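Uncharacterized protein (Wolinella succinogenes, PDB 3JYG) is of unknown function but belongs to the 6-pyruvoyl tetrahydropterin synthase family, probably shares its tunnelling fold, and binds a zinc ion. Local coordinates at residues P139-I144 and F168-K173; L94-D99 and K119-P124; M59-A64 and Q157-K162; D84-L89 and A98-L103; W147-L152 and S164-L169. All coordinates share one frame; numbering follows the deposited sequence.

Contact 1. Residues P139-I144 and F168-K173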
# COMPACT_ATOMS: atom_id res chain seq x y z
N PRO A 139 -11.13 -9.24 19.77
CA PRO A 139 -11.24 -8.55 18.44
C PRO A 139 -10.06 -7.60 18.14
O PRO A 139 -10.28 -6.38 17.98
CB PRO A 139 -12.57 -7.79 18.54
CG PRO A 139 -12.74 -7.53 20.08
CD PRO A 139 -12.08 -8.74 20.78
N THR A 140 -8.86 -8.16 18.06
CA THR A 140 -7.67 -7.45 17.59
C THR A 140 -7.77 -7.28 16.08
O THR A 140 -8.54 -7.99 15.44
CB THR A 140 -6.41 -8.29 17.84
OG1 THR A 140 -6.57 -9.59 17.27
CG2 THR A 140 -6.16 -8.47 19.34
N SER A 141 -6.98 -6.36 15.51
CA SER A 141 -6.84 -6.27 14.06
C SER A 141 -6.53 -7.57 13.39
O SER A 141 -7.13 -7.88 12.39
CB SER A 141 -5.74 -5.27 13.71
OG SER A 141 -6.21 -4.02 14.18
N GLU A 142 -5.55 -8.31 13.91
CA GLU A 142 -5.19 -9.64 13.33
C GLU A 142 -6.32 -10.65 13.43
O GLU A 142 -6.53 -11.45 12.51
CB GLU A 142 -3.94 -10.25 14.01
CG GLU A 142 -2.70 -9.34 14.02
CD GLU A 142 -2.59 -8.49 15.29
OE1 GLU A 142 -3.57 -7.78 15.67
OE2 GLU A 142 -1.50 -8.52 15.91
N SER A 143 -7.09 -10.63 14.52
CA SER A 143 -8.16 -11.62 14.65
C SER A 143 -9.30 -11.29 13.72
O SER A 143 -9.92 -12.19 13.13
CB SER A 143 -8.66 -11.70 16.10
OG SER A 143 -7.61 -12.15 16.94
N ILE A 144 -9.59 -10.00 13.58
CA ILE A 144 -10.62 -9.56 12.60
C ILE A 144 -10.28 -9.92 11.14
O ILE A 144 -11.14 -10.44 10.38
CB ILE A 144 -10.92 -8.05 12.79
CG1 ILE A 144 -11.62 -7.86 14.16
CG2 ILE A 144 -11.78 -7.47 11.63
CD1 ILE A 144 -11.71 -6.35 14.64
N PHE A 168 -6.46 -5.73 7.41
CA PHE A 168 -7.34 -4.93 8.26
C PHE A 168 -6.55 -3.79 8.91
O PHE A 168 -5.59 -4.03 9.68
CB PHE A 168 -8.10 -5.79 9.26
CG PHE A 168 -9.10 -5.01 10.07
CD1 PHE A 168 -10.33 -4.62 9.51
CD2 PHE A 168 -8.78 -4.58 11.36
CE1 PHE A 168 -11.26 -3.83 10.25
CE2 PHE A 168 -9.71 -3.78 12.10
CZ PHE A 168 -10.95 -3.44 11.55
N LEU A 169 -6.91 -2.55 8.52
CA LEU A 169 -6.28 -1.35 9.05
C LEU A 169 -7.07 -0.89 10.29
O LEU A 169 -8.29 -0.62 10.24
CB LEU A 169 -6.18 -0.24 7.97
CG LEU A 169 -5.29 -0.31 6.71
CD1 LEU A 169 -5.57 -1.52 5.88
CD2 LEU A 169 -5.45 0.94 5.80
N GLU A 170 -6.38 -0.88 11.43
CA GLU A 170 -6.94 -0.47 12.69
C GLU A 170 -6.89 1.08 12.79
O GLU A 170 -7.77 1.73 13.37
CB GLU A 170 -6.07 -1.07 13.78
CG GLU A 170 -6.47 -0.74 15.17
CD GLU A 170 -5.40 -1.15 16.14
OE1 GLU A 170 -5.03 -2.37 16.15
OE2 GLU A 170 -4.93 -0.27 16.89
N THR A 171 -5.80 1.64 12.26
CA THR A 171 -5.60 3.09 12.16
C THR A 171 -4.93 3.39 10.80
O THR A 171 -4.48 2.46 10.10
CB THR A 171 -4.75 3.66 13.34
OG1 THR A 171 -3.37 3.31 13.19
CG2 THR A 171 -5.27 3.19 14.72
N PRO A 172 -4.87 4.67 10.39
CA PRO A 172 -4.19 4.86 9.12
C PRO A 172 -2.73 4.45 9.28
O PRO A 172 -2.08 4.14 8.29
CB PRO A 172 -4.31 6.36 8.88
CG PRO A 172 -4.38 6.96 10.29
CD PRO A 172 -5.31 5.97 10.97
N LYS A 173 -2.25 4.37 10.51
CA LYS A 173 -0.85 4.11 10.76
C LYS A 173 -0.49 2.66 11.03
O LYS A 173 0.68 2.33 11.08
CB LYS A 173 -0.39 4.91 11.99
CG LYS A 173 0.90 5.58 11.82
CD LYS A 173 0.63 6.91 11.11
CE LYS A 173 1.90 7.51 10.48
NZ LYS A 173 1.51 8.50 9.42
O HOH W 1 -4.68 -5.14 17.68
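I144 lays its CG2 methyl over one face of the F168 ring, 3.8 Å from the ring centroid and 9° off the normal, a CH-pi contact at the start of helix 141-155. The ring is in place because F168 holds CG anti to its backbone N (chi1 -175°), which swings the phenyl from strand 162-169 toward the first helical turn. S141 closes its rim: CB lies in the ring plane at the edge, and S141 CA stands 3.7 Å from F168 CD2. V46 of strand 40-52 and F137 back this tight, apolar half.

The other half is polar and admits water. S141 OG donates to E170 OE1 at 2.8 Å, meeting the anti lone pair of that oxygen, the one directed away from OE2. A water donates to E170 OE1 at 3.2 Å and accepts a weak bond from S141 N, linking E170 to the first turn of the helix. That turn is capped by T140, whose OG1 accepts from S143 N at 3.0 Å. E142 OE2 accepts from V60 N of the second subunit.

The E170 side chain comes within about 4 Å of the zinc ion held by H17, H40 and H42. A serine hydroxyl and a water both donating to OE1 would be expected to limit the rotation of the carboxylate, and so probably help to hold it near the zinc site.

Contact 2. Residues L94-D99 and K119-P124; sequences LPHFAD and KGESSP
E121 and H96 meet at the protein surface, the carboxylate of one close to the imidazole of the other, and they carry the whole contact. The segment 119-124 comes up to this point through K119 and G120, the latter at a positive phi of 79° that turns the chain just before the glutamate. E121 then bends its side chain at chi2 (-71°) instead of extending it, which brings the carboxylate back toward H96. E121 OE2 lies 3.2 Å from H96 NE2, while OE1 of the same carboxylate is 3.3 Å from that nitrogen. The two side chains arrive from opposite directions, and the carboxylate and ring planes stand 70° apart, so the groups are far from coplanar. Next, S122 takes the N-cap position, and S123 and P124 begin helix 123-131.

That helix supplies the clear hydrogen-bond partner of the histidine: H96 ND1 is bonded to Y129 OH, and the two rings meet with their planes nearly perpendicular. The H96 backbone is held as well, its carbonyl O accepting from R117 NH1. The contact thus joins the loop after helix 90-93 to the turn that leads into helix 123-131. With one ring nitrogen tied to a tyrosine hydroxyl and both carboxylate oxygens close to the other, the glutamate could favour a protonated imidazole, and would then add an electrostatic attraction between the two loops.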
# COMPACT_ATOMS: atom_id res chain seq x y z
N LEU A 94 -23.39 -6.71 29.10
CA LEU A 94 -24.67 -7.34 28.68
C LEU A 94 -25.37 -8.13 29.80
O LEU A 94 -25.55 -9.35 29.68
CB LEU A 94 -24.45 -8.25 27.44
CG LEU A 94 -24.00 -7.59 26.13
CD1 LEU A 94 -22.44 -7.53 26.14
CD2 LEU A 94 -24.53 -8.36 24.89
N PRO A 95 -25.78 -7.44 30.90
CA PRO A 95 -26.32 -8.11 32.09
C PRO A 95 -27.57 -8.96 31.84
O PRO A 95 -27.74 -9.99 32.51
CB PRO A 95 -26.59 -6.93 33.06
CG PRO A 95 -26.84 -5.74 32.17
CD PRO A 95 -25.75 -5.96 31.10
N HIS A 96 -28.40 -8.58 30.86
CA HIS A 96 -29.60 -9.35 30.53
C HIS A 96 -29.30 -10.66 29.85
O HIS A 96 -30.21 -11.45 29.63
CB HIS A 96 -30.54 -8.52 29.62
CG HIS A 96 -31.10 -7.31 30.29
ND1 HIS A 96 -30.36 -6.15 30.46
CD2 HIS A 96 -32.31 -7.07 30.85
CE1 HIS A 96 -31.10 -5.25 31.08
NE2 HIS A 96 -32.29 -5.78 31.32
N PHE A 97 -28.03 -10.87 29.47
CA PHE A 97 -27.59 -12.05 28.73
C PHE A 97 -26.33 -12.61 29.41
O PHE A 97 -25.44 -13.14 28.75
CB PHE A 97 -27.29 -11.68 27.25
CG PHE A 97 -28.51 -11.21 26.48
CD1 PHE A 97 -28.83 -9.85 26.42
CD2 PHE A 97 -29.34 -12.14 25.86
CE1 PHE A 97 -29.97 -9.42 25.75
CE2 PHE A 97 -30.47 -11.73 25.18
CZ PHE A 97 -30.79 -10.36 25.11
N ALA A 98 -26.26 -12.49 30.73
CA ALA A 98 -25.04 -12.87 31.46
C ALA A 98 -24.73 -14.38 31.32
O ALA A 98 -23.57 -14.78 31.38
CB ALA A 98 -25.14 -12.46 32.95
N ASP A 99 -25.75 -15.20 31.05
CA ASP A 99 -25.53 -16.64 30.89
C ASP A 99 -25.08 -16.99 29.48
O ASP A 99 -24.76 -18.14 29.19
CB ASP A 99 -26.78 -17.45 31.31
CG ASP A 99 -27.95 -17.36 30.31
OD1 ASP A 99 -27.85 -16.72 29.22
OD2 ASP A 99 -29.00 -17.95 30.63
N LYS A 119 -37.69 -7.93 25.37
CA LYS A 119 -38.93 -7.34 24.93
C LYS A 119 -39.53 -6.59 26.12
O LYS A 119 -39.50 -7.08 27.26
CB LYS A 119 -39.85 -8.48 24.54
CG LYS A 119 -40.72 -8.26 23.35
CD LYS A 119 -41.78 -9.38 23.32
CE LYS A 119 -42.20 -9.76 24.74
NZ LYS A 119 -43.58 -10.33 24.83
N GLY A 120 -40.02 -5.39 25.88
CA GLY A 120 -40.52 -4.56 26.98
C GLY A 120 -39.48 -3.80 27.82
O GLY A 120 -39.86 -3.07 28.73
N GLU A 121 -38.19 -3.99 27.55
CA GLU A 121 -37.15 -3.14 28.14
C GLU A 121 -37.24 -1.75 27.51
O GLU A 121 -37.77 -1.60 26.41
CB GLU A 121 -35.74 -3.70 27.91
CG GLU A 121 -35.40 -4.99 28.63
CD GLU A 121 -35.23 -4.83 30.14
OE1 GLU A 121 -34.85 -3.75 30.60
OE2 GLU A 121 -35.47 -5.80 30.87
N SER A 122 -36.72 -0.74 28.20
CA SER A 122 -36.79 0.66 27.70
C SER A 122 -36.09 0.85 26.38
O SER A 122 -35.23 0.04 25.97
CB SER A 122 -36.21 1.63 28.73
OG SER A 122 -34.82 1.39 28.82
N SER A 123 -36.45 1.92 25.68
CA SER A 123 -35.83 2.23 24.39
C SER A 123 -34.30 2.27 24.40
O SER A 123 -33.67 1.71 23.50
CB SER A 123 -36.35 3.57 23.86
OG SER A 123 -37.72 3.41 23.57
N PRO A 124 -33.71 2.97 25.39
CA PRO A 124 -32.25 3.02 25.46
C PRO A 124 -31.62 1.67 25.68
O PRO A 124 -30.50 1.41 25.17
CB PRO A 124 -31.98 3.93 26.65
CG PRO A 124 -33.26 4.84 26.72
CD PRO A 124 -34.32 3.75 26.50

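Contact 3. Residues M59-A64 and Q157-K162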
# COMPACT_ATOMS: atom_id res chain seq x y z
N MSE A 59 -10.62 -9.88 -16.81
CA MSE A 59 -10.71 -9.74 -15.36
C MSE A 59 -10.25 -10.93 -14.55
O MSE A 59 -10.33 -12.08 -14.97
CB MSE A 59 -12.15 -9.41 -14.97
CG MSE A 59 -12.63 -8.07 -15.49
SE MSE A 59 -14.51 -7.92 -14.91
CE MSE A 59 -14.92 -6.41 -16.06
N VAL A 60 -9.78 -10.64 -13.35
CA VAL A 60 -9.63 -11.67 -12.33
C VAL A 60 -11.06 -12.11 -12.01
O VAL A 60 -11.44 -13.26 -12.24
CB VAL A 60 -8.96 -11.10 -11.06
CG1 VAL A 60 -9.14 -12.09 -9.90
CG2 VAL A 60 -7.49 -10.84 -11.32
N THR A 61 -11.83 -11.15 -11.48
CA THR A 61 -13.28 -11.26 -11.35
C THR A 61 -13.83 -9.83 -11.21
O THR A 61 -13.07 -8.90 -10.82
CB THR A 61 -13.68 -12.23 -10.17
OG1 THR A 61 -15.07 -12.58 -10.27
CG2 THR A 61 -13.41 -11.61 -8.76
N ASP A 62 -15.09 -9.60 -11.53
CA ASP A 62 -15.62 -8.23 -11.46
C ASP A 62 -15.54 -7.71 -10.01
O ASP A 62 -16.00 -8.42 -9.09
CB ASP A 62 -17.07 -8.13 -11.96
CG ASP A 62 -17.47 -6.69 -12.30
OD1 ASP A 62 -17.70 -5.88 -11.38
OD2 ASP A 62 -17.52 -6.34 -13.50
N PHE A 63 -14.98 -6.50 -9.81
CA PHE A 63 -15.00 -5.82 -8.49
C PHE A 63 -16.36 -5.91 -7.81
O PHE A 63 -16.40 -6.11 -6.61
CB PHE A 63 -14.57 -4.32 -8.57
CG PHE A 63 -13.09 -4.11 -8.76
CD1 PHE A 63 -12.19 -4.45 -7.75
CD2 PHE A 63 -12.60 -3.57 -9.96
CE1 PHE A 63 -10.82 -4.27 -7.93
CE2 PHE A 63 -11.21 -3.39 -10.15
CZ PHE A 63 -10.33 -3.73 -9.13
N ALA A 64 -17.46 -5.81 -8.57
CA ALA A 64 -18.82 -5.88 -7.98
C ALA A 64 -19.17 -7.22 -7.38
O ALA A 64 -20.20 -7.34 -6.69
CB ALA A 64 -19.90 -5.46 -8.99
N GLN A 157 -15.55 -19.53 -3.81
CA GLN A 157 -15.45 -20.66 -4.74
C GLN A 157 -16.18 -20.53 -6.09
O GLN A 157 -15.57 -20.70 -7.12
CB GLN A 157 -15.91 -21.93 -4.05
CG GLN A 157 -15.35 -23.17 -4.67
CD GLN A 157 -14.92 -24.14 -3.60
OE1 GLN A 157 -14.38 -23.74 -2.55
NE2 GLN A 157 -15.15 -25.44 -3.84
N PRO A 158 -17.51 -20.24 -6.09
CA PRO A 158 -18.16 -20.19 -7.40
C PRO A 158 -17.59 -19.10 -8.32
O PRO A 158 -18.00 -18.99 -9.47
CB PRO A 158 -19.62 -19.88 -7.06
CG PRO A 158 -19.78 -20.32 -5.62
CD PRO A 158 -18.47 -20.05 -4.99
N LEU A 159 -16.65 -18.29 -7.82
CA LEU A 159 -16.06 -17.23 -8.66
C LEU A 159 -14.82 -17.68 -9.42
O LEU A 159 -14.33 -16.95 -10.30
CB LEU A 159 -15.78 -15.95 -7.86
CG LEU A 159 -16.99 -15.19 -7.26
CD1 LEU A 159 -16.52 -13.90 -6.60
CD2 LEU A 159 -18.05 -14.88 -8.33
N GLY A 160 -14.33 -18.87 -9.09
CA GLY A 160 -13.14 -19.42 -9.77
C GLY A 160 -11.85 -18.70 -9.41
O GLY A 160 -10.83 -18.84 -10.11
N VAL A 161 -11.88 -17.91 -8.32
CA VAL A 161 -10.67 -17.17 -7.92
C VAL A 161 -10.28 -17.57 -6.49
O VAL A 161 -11.10 -18.09 -5.74
CB VAL A 161 -10.87 -15.61 -8.02
CG1 VAL A 161 -11.31 -15.20 -9.42
CG2 VAL A 161 -11.87 -15.13 -6.99
N LYS A 162 -9.02 -17.35 -6.12
CA LYS A 162 -8.53 -17.57 -4.75
C LYS A 162 -8.59 -16.26 -3.92
O LYS A 162 -8.42 -15.19 -4.47
CB LYS A 162 -7.07 -18.04 -4.85
CG LYS A 162 -6.29 -18.10 -3.53
CD LYS A 162 -4.77 -18.22 -3.85
CE LYS A 162 -3.88 -18.03 -2.60
NZ LYS A 162 -4.21 -18.93 -1.45
O HOH W 2 -15.42 -14.84 -11.63
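V161 has CG1 anti to its carbonyl carbon (chi1 -56°) and V60 has CG1 anti to its backbone N (chi1 165°), and these two methyls meet at 3.8 Å with the side chains crossing at about a right angle. V161 CG1 is wedged further in, 3.4 Å from V60 O and 3.9 Å from T61 CB. The pair rests on strands 3-17 and 40-52, through I7 and L50. Here, in what is probably the tunnelling fold of the family, the loop leaving strand 40-52 of the mixed beta sheet for helix 67-77 is packed against the link between helix 141-155 and strand 162-169. A subunit boundary runs alongside: L159 packs on F28 of the third subunit. Beside the apolar patch, T61 OG1 and L159 O are bridged by a water, 2.7 Å from T61 OG1 and 2.7 Å from L159 O; T61 OG1 is also hydrogen-bonded to H65 ND1. Beyond it, D62 OD1 accepts from A64 N at 2.8 Å through its anti lone pair, forming an Asx turn.

Contact 4. Residues D84-L89 and A98-L103; sequences DIDDPL and ADKSAL
I85 overlaps the aliphatic chain of K100 with its CD1 methyl, 3.6 Å from K100 CD, and pushes the same methyl against L103. It stands in a type I beta turn, D84 to D87, that starts at the last residue of strand 80-84; D84 OD1 accepts from D86 N within it, an Asx turn. With CG1 anti to the backbone N (chi1 -169°), I85 sends its longer branch across to the loop leading into strand 103-105. The I85 CD1 to L103 CD1 separation of 3.5 Å is tighter than an ordinary methyl contact. F90 of helix 90-93 packs on both I85 and K100.

K100 lies almost fully extended beyond CG, so its ammonium passes the isoleucine and ends among oxygens of the turn. NZ donates to I85 O at 2.8 Å, approaching 34° out of the carbonyl plane, and makes a weaker hydrogen bond within a salt bridge to D86 OD1 at 3.2 Å. A water accepts from K100 NZ and donates to D87 O at 2.7 Å, so a third link runs back to the same turn. One lysine thus ties the two ends of the loop round helix 90-93, with apolar contact along its methylenes and polar bonds at NZ. Its own segment is braced by D99, salt-bridged to R117 through OD2, while S101 N and S101 OG both reach D99 OD1 from the same face of the carboxylate plane.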
# COMPACT_ATOMS: atom_id res chain seq x y z
N ASP A 84 -15.77 -9.83 22.45
CA ASP A 84 -15.47 -11.23 22.63
C ASP A 84 -16.53 -11.83 23.59
O ASP A 84 -16.81 -11.28 24.65
CB ASP A 84 -14.01 -11.36 23.14
CG ASP A 84 -13.52 -12.82 23.29
OD1 ASP A 84 -14.28 -13.79 23.18
OD2 ASP A 84 -12.31 -13.00 23.53
N ILE A 85 -17.18 -12.92 23.16
CA ILE A 85 -17.98 -13.75 24.08
C ILE A 85 -17.25 -13.99 25.43
O ILE A 85 -17.89 -14.06 26.46
CB ILE A 85 -18.45 -15.10 23.43
CG1 ILE A 85 -19.49 -15.86 24.26
CG2 ILE A 85 -17.25 -16.03 23.02
CD1 ILE A 85 -20.86 -15.12 24.37
N ASP A 86 -15.94 -14.14 25.41
CA ASP A 86 -15.24 -14.44 26.65
C ASP A 86 -14.58 -13.27 27.29
O ASP A 86 -13.74 -13.46 28.13
CB ASP A 86 -14.21 -15.52 26.43
CG ASP A 86 -14.82 -16.92 26.46
OD1 ASP A 86 -15.96 -17.08 26.97
OD2 ASP A 86 -14.18 -17.86 25.96
N ASP A 87 -14.89 -12.07 26.85
CA ASP A 87 -14.46 -10.87 27.56
C ASP A 87 -15.02 -10.96 28.98
O ASP A 87 -16.20 -11.21 29.16
CB ASP A 87 -15.00 -9.63 26.80
CG ASP A 87 -14.46 -8.31 27.37
OD1 ASP A 87 -14.27 -8.20 28.61
OD2 ASP A 87 -14.22 -7.39 26.55
N PRO A 88 -14.17 -10.73 30.00
CA PRO A 88 -14.63 -10.78 31.41
C PRO A 88 -15.72 -9.76 31.72
O PRO A 88 -16.46 -9.91 32.71
CB PRO A 88 -13.38 -10.39 32.19
CG PRO A 88 -12.25 -10.72 31.28
CD PRO A 88 -12.72 -10.51 29.89
N LEU A 89 -15.79 -8.70 30.92
CA LEU A 89 -16.85 -7.72 31.08
C LEU A 89 -18.15 -8.10 30.38
O LEU A 89 -19.14 -7.36 30.51
CB LEU A 89 -16.41 -6.35 30.53
CG LEU A 89 -15.49 -5.48 31.35
CD1 LEU A 89 -15.23 -4.17 30.57
CD2 LEU A 89 -16.06 -5.20 32.76
N ALA A 98 -26.26 -12.49 30.73
CA ALA A 98 -25.04 -12.87 31.46
C ALA A 98 -24.73 -14.38 31.32
O ALA A 98 -23.57 -14.78 31.38
CB ALA A 98 -25.14 -12.46 32.95
N ASP A 99 -25.75 -15.20 31.05
CA ASP A 99 -25.53 -16.64 30.89
C ASP A 99 -25.08 -16.99 29.48
O ASP A 99 -24.76 -18.14 29.19
CB ASP A 99 -26.78 -17.45 31.31
CG ASP A 99 -27.95 -17.36 30.31
OD1 ASP A 99 -27.85 -16.72 29.22
OD2 ASP A 99 -29.00 -17.95 30.63
N LYS A 100 -25.11 -15.99 28.58
CA LYS A 100 -24.66 -16.17 27.19
C LYS A 100 -25.42 -17.28 26.49
O LYS A 100 -24.88 -17.89 25.55
CB LYS A 100 -23.16 -16.51 27.12
CG LYS A 100 -22.22 -15.64 27.97
CD LYS A 100 -20.81 -16.22 27.84
CE LYS A 100 -19.85 -15.39 28.63
NZ LYS A 100 -18.43 -15.87 28.58
N SER A 101 -26.64 -17.59 26.92
CA SER A 101 -27.40 -18.61 26.20
C SER A 101 -28.28 -18.05 25.09
O SER A 101 -28.40 -18.68 24.05
CB SER A 101 -28.27 -19.47 27.11
OG SER A 101 -29.27 -18.63 27.69
N ALA A 102 -28.94 -16.93 25.34
CA ALA A 102 -29.97 -16.44 24.41
C ALA A 102 -29.29 -15.56 23.35
O ALA A 102 -29.61 -14.37 23.22
CB ALA A 102 -31.08 -15.66 25.17
N LEU A 103 -28.33 -16.14 22.62
CA LEU A 103 -27.63 -15.41 21.55
C LEU A 103 -27.96 -16.12 20.29
O LEU A 103 -28.11 -17.34 20.29
CB LEU A 103 -26.11 -15.43 21.73
CG LEU A 103 -25.54 -15.00 23.08
CD1 LEU A 103 -24.03 -15.12 22.98
CD2 LEU A 103 -25.96 -13.59 23.38
O HOH W 3 -16.99 -13.62 30.13

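Contact 5. Residues W147-L152 and S164-L169; sequences WLLELL and SSVEFL
V166 presses its CG2 methyl into the side of helix 141-155 between L149 and L152, and the three side chains meet without a polar atom among them. This is helix-on-sheet packing: the helix lies on one face of the mixed beta sheet, as in the tunnelling fold of the pterin synthase family. The axes of 147-152 and 164-169 approach to 8.1 Å and run at 141°, roughly antiparallel.

L149 and V166 slide past each other in opposite directions, so the valine methyl lies mainly against the base of the leucine: V166 CG2 is 3.7 Å from L149 CA and 3.8 Å from L149 CB, with L149 CD1 a little farther at 4.0 Å. L149 puts CG anti to its backbone N (chi1 179°), which carries its branches on past the valine toward V178 of strand 174-180 and L3 of the second subunit. L152, one helical turn on, crosses V166 at a slant and offers its CD1 methyl. L148 is more distant, its CB 4.5 Å from V166 CG1, and packs also on V46 of strand 40-52.

Residues flanking the valine face the other way. E167 OE1 is bonded to H49 NE2 and S165 OG to R177 NE, so polar chains hold the far side of the strand while V166 fills the helix side. L152 also packs on W68 and F69 of helix 67-77, and its CD1 lies 3.7 Å from V166 CG2.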
# COMPACT_ATOMS: atom_id res chain seq x y z
N TRP A 147 -10.68 -13.67 10.62
CA TRP A 147 -12.07 -14.02 10.62
C TRP A 147 -12.68 -13.70 9.24
O TRP A 147 -13.39 -14.52 8.62
CB TRP A 147 -12.76 -13.17 11.72
CG TRP A 147 -14.22 -13.40 11.78
CD1 TRP A 147 -14.88 -14.62 11.79
CD2 TRP A 147 -15.23 -12.39 11.81
NE1 TRP A 147 -16.27 -14.40 11.80
CE2 TRP A 147 -16.49 -13.05 11.82
CE3 TRP A 147 -15.20 -10.99 11.85
CZ2 TRP A 147 -17.69 -12.35 11.89
CZ3 TRP A 147 -16.40 -10.28 11.89
CH2 TRP A 147 -17.63 -10.97 11.91
N LEU A 148 -12.35 -12.51 8.72
CA LEU A 148 -12.92 -12.12 7.43
C LEU A 148 -12.29 -12.92 6.30
O LEU A 148 -12.98 -13.27 5.32
CB LEU A 148 -12.79 -10.60 7.20
CG LEU A 148 -13.49 -9.70 8.22
CD1 LEU A 148 -13.06 -8.24 8.02
CD2 LEU A 148 -15.03 -9.82 8.18
N LEU A 149 -11.00 -13.21 6.40
CA LEU A 149 -10.39 -14.19 5.50
C LEU A 149 -11.16 -15.55 5.50
O LEU A 149 -11.51 -16.08 4.42
CB LEU A 149 -8.88 -14.40 5.82
CG LEU A 149 -8.15 -15.43 4.95
CD1 LEU A 149 -8.13 -15.09 3.48
CD2 LEU A 149 -6.71 -15.59 5.46
N GLU A 150 -11.47 -16.09 6.68
CA GLU A 150 -12.23 -17.36 6.72
C GLU A 150 -13.56 -17.22 6.02
O GLU A 150 -13.98 -18.10 5.26
CB GLU A 150 -12.53 -17.83 8.14
CG GLU A 150 -11.36 -18.14 8.96
CD GLU A 150 -11.74 -19.08 10.14
OE1 GLU A 150 -12.81 -18.88 10.76
OE2 GLU A 150 -10.96 -20.00 10.42
N LEU A 151 -14.24 -16.11 6.31
CA LEU A 151 -15.54 -15.88 5.76
C LEU A 151 -15.47 -15.85 4.19
O LEU A 151 -16.28 -16.49 3.50
CB LEU A 151 -16.09 -14.57 6.35
CG LEU A 151 -17.42 -14.03 5.81
CD1 LEU A 151 -18.45 -15.16 5.86
CD2 LEU A 151 -17.85 -12.89 6.71
N LEU A 152 -14.49 -15.13 3.66
CA LEU A 152 -14.33 -14.98 2.22
C LEU A 152 -13.90 -16.30 1.61
O LEU A 152 -14.44 -16.70 0.59
CB LEU A 152 -13.31 -13.88 1.89
CG LEU A 152 -13.77 -12.45 2.20
CD1 LEU A 152 -12.58 -11.56 2.48
CD2 LEU A 152 -14.60 -11.90 1.03
N SER A 164 -6.19 -14.35 -1.69
CA SER A 164 -4.78 -14.50 -1.37
C SER A 164 -4.42 -13.91 -0.02
O SER A 164 -3.55 -14.46 0.72
CB SER A 164 -3.91 -13.92 -2.48
OG SER A 164 -4.18 -12.57 -2.57
N SER A 165 -5.07 -12.81 0.33
CA SER A 165 -5.01 -12.30 1.71
C SER A 165 -6.09 -11.27 2.02
O SER A 165 -6.80 -10.79 1.12
CB SER A 165 -3.63 -11.69 1.99
OG SER A 165 -3.46 -10.49 1.18
N VAL A 166 -6.19 -10.92 3.30
CA VAL A 166 -7.06 -9.83 3.74
C VAL A 166 -6.24 -8.92 4.64
O VAL A 166 -5.48 -9.40 5.47
CB VAL A 166 -8.19 -10.40 4.57
CG1 VAL A 166 -8.97 -9.30 5.30
CG2 VAL A 166 -9.10 -11.22 3.68
N GLU A 167 -6.36 -7.62 4.43
CA GLU A 167 -5.73 -6.66 5.32
C GLU A 167 -6.81 -6.02 6.18
O GLU A 167 -7.94 -5.78 5.73
CB GLU A 167 -5.02 -5.54 4.54
CG GLU A 167 -3.92 -6.02 3.59
CD GLU A 167 -3.25 -4.85 2.87
OE1 GLU A 167 -3.40 -4.77 1.63
OE2 GLU A 167 -2.63 -4.00 3.56
N PHE A 168 -6.46 -5.73 7.41
CA PHE A 168 -7.34 -4.93 8.26
C PHE A 168 -6.55 -3.79 8.91
O PHE A 168 -5.59 -4.03 9.68
CB PHE A 168 -8.10 -5.79 9.26
CG PHE A 168 -9.10 -5.01 10.07
CD1 PHE A 168 -10.33 -4.62 9.51
CD2 PHE A 168 -8.78 -4.58 11.36
CE1 PHE A 168 -11.26 -3.83 10.25
CE2 PHE A 168 -9.71 -3.78 12.10
CZ PHE A 168 -10.95 -3.44 11.55
N LEU A 169 -6.91 -2.55 8.52
CA LEU A 169 -6.28 -1.35 9.05
C LEU A 169 -7.07 -0.89 10.29
O LEU A 169 -8.29 -0.62 10.24
CB LEU A 169 -6.18 -0.24 7.97
CG LEU A 169 -5.29 -0.31 6.71
CD1 LEU A 169 -5.57 -1.52 5.88
CD2 LEU A 169 -5.45 0.94 5.80

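How the contacts relate
From the N terminus, contact 3 opens first, at 59-64 after strand 40-52. Nested inside its long loop, contact 4 closes the short loop round helix 90-93, and contact 2, sharing A98 and D99 with it, joins the loop after that helix to the start of helix 123-131. Contact 1 then opens at 139-144 and contact 5 at 147-152, before contact 3 closes on the link between helix 141-155 and strand 162-169, so contact 3 crosses both. Contacts 5 and 1 end in turn on that strand, sharing F168 and L169, and together fasten helix 141-155 to the sheet. Contacts 1 and 4 touch where P139 packs on D84, whereas contacts 2 and 3 have centres about 42 Å apart.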